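Local coordinates for protein putative glucoamylase (Bacteroides caccae ATCC 43185, PDB 4QT9) that is a putative glucoamylase with an alpha/alpha toroid fold, probably a hydrolase that cleaves glucosidic bonds, at residues Y112-Y117 with L135-F140. Numbering follows the deposited sequence.
Sequences YPHWWY and LVETAF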
loop_
_atom_site.group_PDB
_atom_site.type_symbol
_atom_site.label_atom_id
_atom_site.label_comp_id
_atom_site.label_asym_id
_atom_site.label_seq_id
_atom_site.Cartn_x
_atom_site.Cartn_y
_atom_site.Cartn_z
ATOM N N TYR A 112 5.433 -14.513 1.285
ATOM C CA TYR A 112 5.111 -14.568 -0.136
ATOM C C TYR A 112 6.127 -13.776 -0.965
ATOM O O TYR A 112 6.722 -12.809 -0.469
ATOM C CB TYR A 112 3.678 -14.087 -0.384
ATOM C CG TYR A 112 2.641 -15.099 0.061
ATOM C CD1 TYR A 112 2.354 -16.222 -0.715
ATOM C CD2 TYR A 112 1.975 -14.958 1.275
ATOM C CE1 TYR A 112 1.385 -17.146 -0.324
ATOM C CE2 TYR A 112 1.022 -15.891 1.691
ATOM C CZ TYR A 112 0.729 -16.981 0.881
ATOM O OH TYR A 112 -0.223 -17.890 1.250
ATOM N N PRO A 113 6.369 -14.185 -2.244
ATOM C CA PRO A 113 7.303 -13.401 -3.081
ATOM C C PRO A 113 6.656 -12.102 -3.551
ATOM O O PRO A 113 5.436 -11.951 -3.414
ATOM C CB PRO A 113 7.525 -14.313 -4.285
ATOM C CG PRO A 113 6.227 -15.049 -4.430
ATOM C CD PRO A 113 5.777 -15.307 -3.019
ATOM N N HIS A 114 7.442 -11.197 -4.167
ATOM C CA HIS A 114 6.887 -9.971 -4.767
ATOM C C HIS A 114 5.850 -10.313 -5.856
ATOM O O HIS A 114 4.747 -9.774 -5.868
ATOM C CB HIS A 114 7.995 -9.122 -5.399
ATOM C CG HIS A 114 7.582 -7.719 -5.734
ATOM N ND1 HIS A 114 8.357 -6.655 -5.367
ATOM C CD2 HIS A 114 6.484 -7.259 -6.374
ATOM C CE1 HIS A 114 7.716 -5.574 -5.778
ATOM N NE2 HIS A 114 6.585 -5.890 -6.393
ATOM N N TRP A 115 6.201 -11.254 -6.731
ATOM C CA TRP A 115 5.361 -11.670 -7.860
ATOM C C TRP A 115 5.202 -13.170 -8.012
ATOM O O TRP A 115 6.130 -13.918 -7.730
ATOM C CB TRP A 115 6.028 -11.217 -9.171
ATOM C CG TRP A 115 6.052 -9.752 -9.482
ATOM C CD1 TRP A 115 5.115 -8.822 -9.136
ATOM C CD2 TRP A 115 6.947 -9.102 -10.397
ATOM N NE1 TRP A 115 5.406 -7.613 -9.726
ATOM C CE2 TRP A 115 6.521 -7.757 -10.517
ATOM C CE3 TRP A 115 8.070 -9.529 -11.139
ATOM C CZ2 TRP A 115 7.188 -6.827 -11.335
ATOM C CZ3 TRP A 115 8.703 -8.620 -11.983
ATOM C CH2 TRP A 115 8.269 -7.286 -12.069
ATOM N N TRP A 116 4.066 -13.580 -8.576
ATOM C CA TRP A 116 3.786 -14.911 -9.114
ATOM C C TRP A 116 3.188 -14.781 -10.490
ATOM O O TRP A 116 2.594 -13.753 -10.831
ATOM C CB TRP A 116 2.774 -15.756 -8.304
ATOM C CG TRP A 116 2.876 -15.822 -6.824
ATOM C CD1 TRP A 116 3.470 -16.809 -6.091
ATOM C CD2 TRP A 116 2.129 -15.028 -5.897
ATOM N NE1 TRP A 116 3.225 -16.616 -4.751
ATOM C CE2 TRP A 116 2.382 -15.541 -4.605
ATOM C CE3 TRP A 116 1.327 -13.876 -6.023
ATOM C CZ2 TRP A 116 1.822 -14.977 -3.458
ATOM C CZ3 TRP A 116 0.789 -13.312 -4.881
ATOM C CH2 TRP A 116 1.020 -13.876 -3.620
ATOM N N TYR A 117 3.214 -15.872 -11.227
ATOM C CA TYR A 117 2.438 -16.051 -12.442
ATOM C C TYR A 117 1.095 -16.502 -11.901
ATOM O O TYR A 117 1.053 -17.486 -11.157
ATOM C CB TYR A 117 3.099 -17.076 -13.375
ATOM C CG TYR A 117 4.472 -16.660 -13.851
ATOM C CD1 TYR A 117 4.623 -15.775 -14.917
ATOM C CD2 TYR A 117 5.622 -17.209 -13.288
ATOM C CE1 TYR A 117 5.887 -15.407 -15.379
ATOM C CE2 TYR A 117 6.891 -16.856 -13.747
ATOM C CZ TYR A 117 7.020 -15.956 -14.793
ATOM O OH TYR A 117 8.276 -15.618 -15.255
ATOM N N LEU A 135 9.445 -9.817 2.488
ATOM C CA LEU A 135 8.663 -9.635 3.720
ATOM C C LEU A 135 7.807 -8.349 3.758
ATOM O O LEU A 135 6.746 -8.326 4.394
ATOM C CB LEU A 135 9.565 -9.710 4.958
ATOM C CG LEU A 135 8.876 -10.138 6.253
ATOM C CD1 LEU A 135 8.358 -11.552 6.170
ATOM C CD2 LEU A 135 9.797 -9.975 7.438
ATOM N N VAL A 136 8.231 -7.320 3.052
ATOM C CA VAL A 136 7.485 -6.061 2.960
ATOM C C VAL A 136 6.190 -6.301 2.188
ATOM O O VAL A 136 5.123 -5.900 2.626
ATOM C CB VAL A 136 8.359 -4.986 2.296
ATOM C CG1 VAL A 136 7.556 -3.720 2.017
ATOM C CG2 VAL A 136 9.575 -4.693 3.163
ATOM N N GLU A 137 6.283 -6.987 1.060
ATOM C CA GLU A 137 5.136 -7.333 0.231
ATOM C C GLU A 137 4.195 -8.293 0.974
ATOM O O GLU A 137 2.971 -8.150 0.883
ATOM C CB GLU A 137 5.637 -7.943 -1.075
ATOM C CG GLU A 137 6.152 -6.893 -2.040
ATOM C CD GLU A 137 5.055 -6.264 -2.878
ATOM O OE1 GLU A 137 4.566 -6.933 -3.821
ATOM O OE2 GLU A 137 4.659 -5.118 -2.565
ATOM N N THR A 138 4.762 -9.211 1.769
ATOM C CA THR A 138 3.989 -10.148 2.609
ATOM C C THR A 138 3.154 -9.360 3.650
ATOM O O THR A 138 1.979 -9.662 3.867
ATOM C CB THR A 138 4.923 -11.159 3.283
ATOM O OG1 THR A 138 5.570 -11.917 2.271
ATOM C CG2 THR A 138 4.184 -12.103 4.232
ATOM N N ALA A 139 3.754 -8.313 4.223
ATOM C CA ALA A 139 3.112 -7.478 5.234
ATOM C C ALA A 139 1.898 -6.734 4.649
ATOM O O ALA A 139 0.850 -6.700 5.295
ATOM C CB ALA A 139 4.109 -6.513 5.800
ATOM N N PHE A 140 2.030 -6.165 3.435
ATOM C CA PHE A 140 0.944 -5.480 2.720
ATOM C C PHE A 140 -0.170 -6.470 2.356
ATOM O O PHE A 140 -1.333 -6.134 2.481
ATOM C CB PHE A 140 1.460 -4.734 1.472
ATOM C CG PHE A 140 2.413 -3.599 1.817
ATOM C CD1 PHE A 140 2.186 -2.790 2.924
ATOM C CD2 PHE A 140 3.541 -3.361 1.047
ATOM C CE1 PHE A 140 3.079 -1.779 3.266
ATOM C CE2 PHE A 140 4.427 -2.326 1.376
ATOM C CZ PHE A 140 4.201 -1.549 2.492
#
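Tyr-112 and Thr-138 bring the two backbones within 5.3 Å, CA to CA, where the loop leading into strand 115-117 passes the first turn of helix 135-152. Two residues on, His-114 CA lies 5.9 Å from Glu-137 CA, after which the strand leaves the helix. Tyr-112 N donates a bent hydrogen bond (143°) to Thr-138 OG1, at 2.8 Å. The same hydroxyl is hydrogen-bonded to Asp-134 O, so it ties the loop to the residue just before the helix; Tyr-112 and Asp-134 are also joined through their backbones. Glu-137, its chain bent at chi2, lays CG over a face of the His-114 ring in a CH-pi contact, 4.1 Å from the centroid. Its OE1 sits above that face near the rim, 3.2 Å from His-114 CD2, with the carboxylate tilted 32° against the ring. OE1 makes no hydrogen bond to the ring; it accepts from Gly-68 N. With CG opposite the backbone N (chi1 -166°), the imidazole reaches Glu-137 and also stacks with Phe-126. With an alanine here instead of the imidazole, Glu-137 CG and OE1 would probably lose the ring they pack over, and Phe-126 its stacking partner. An acetate ion about 3 Å from the Glu-137 side chain, probably from the crystallisation liquor, may mark a pocket. The contact sets the loop before the central strand of a three-stranded antiparallel sheet against a helix start, in the alpha/alpha toroid fold of this putative glucoamylase.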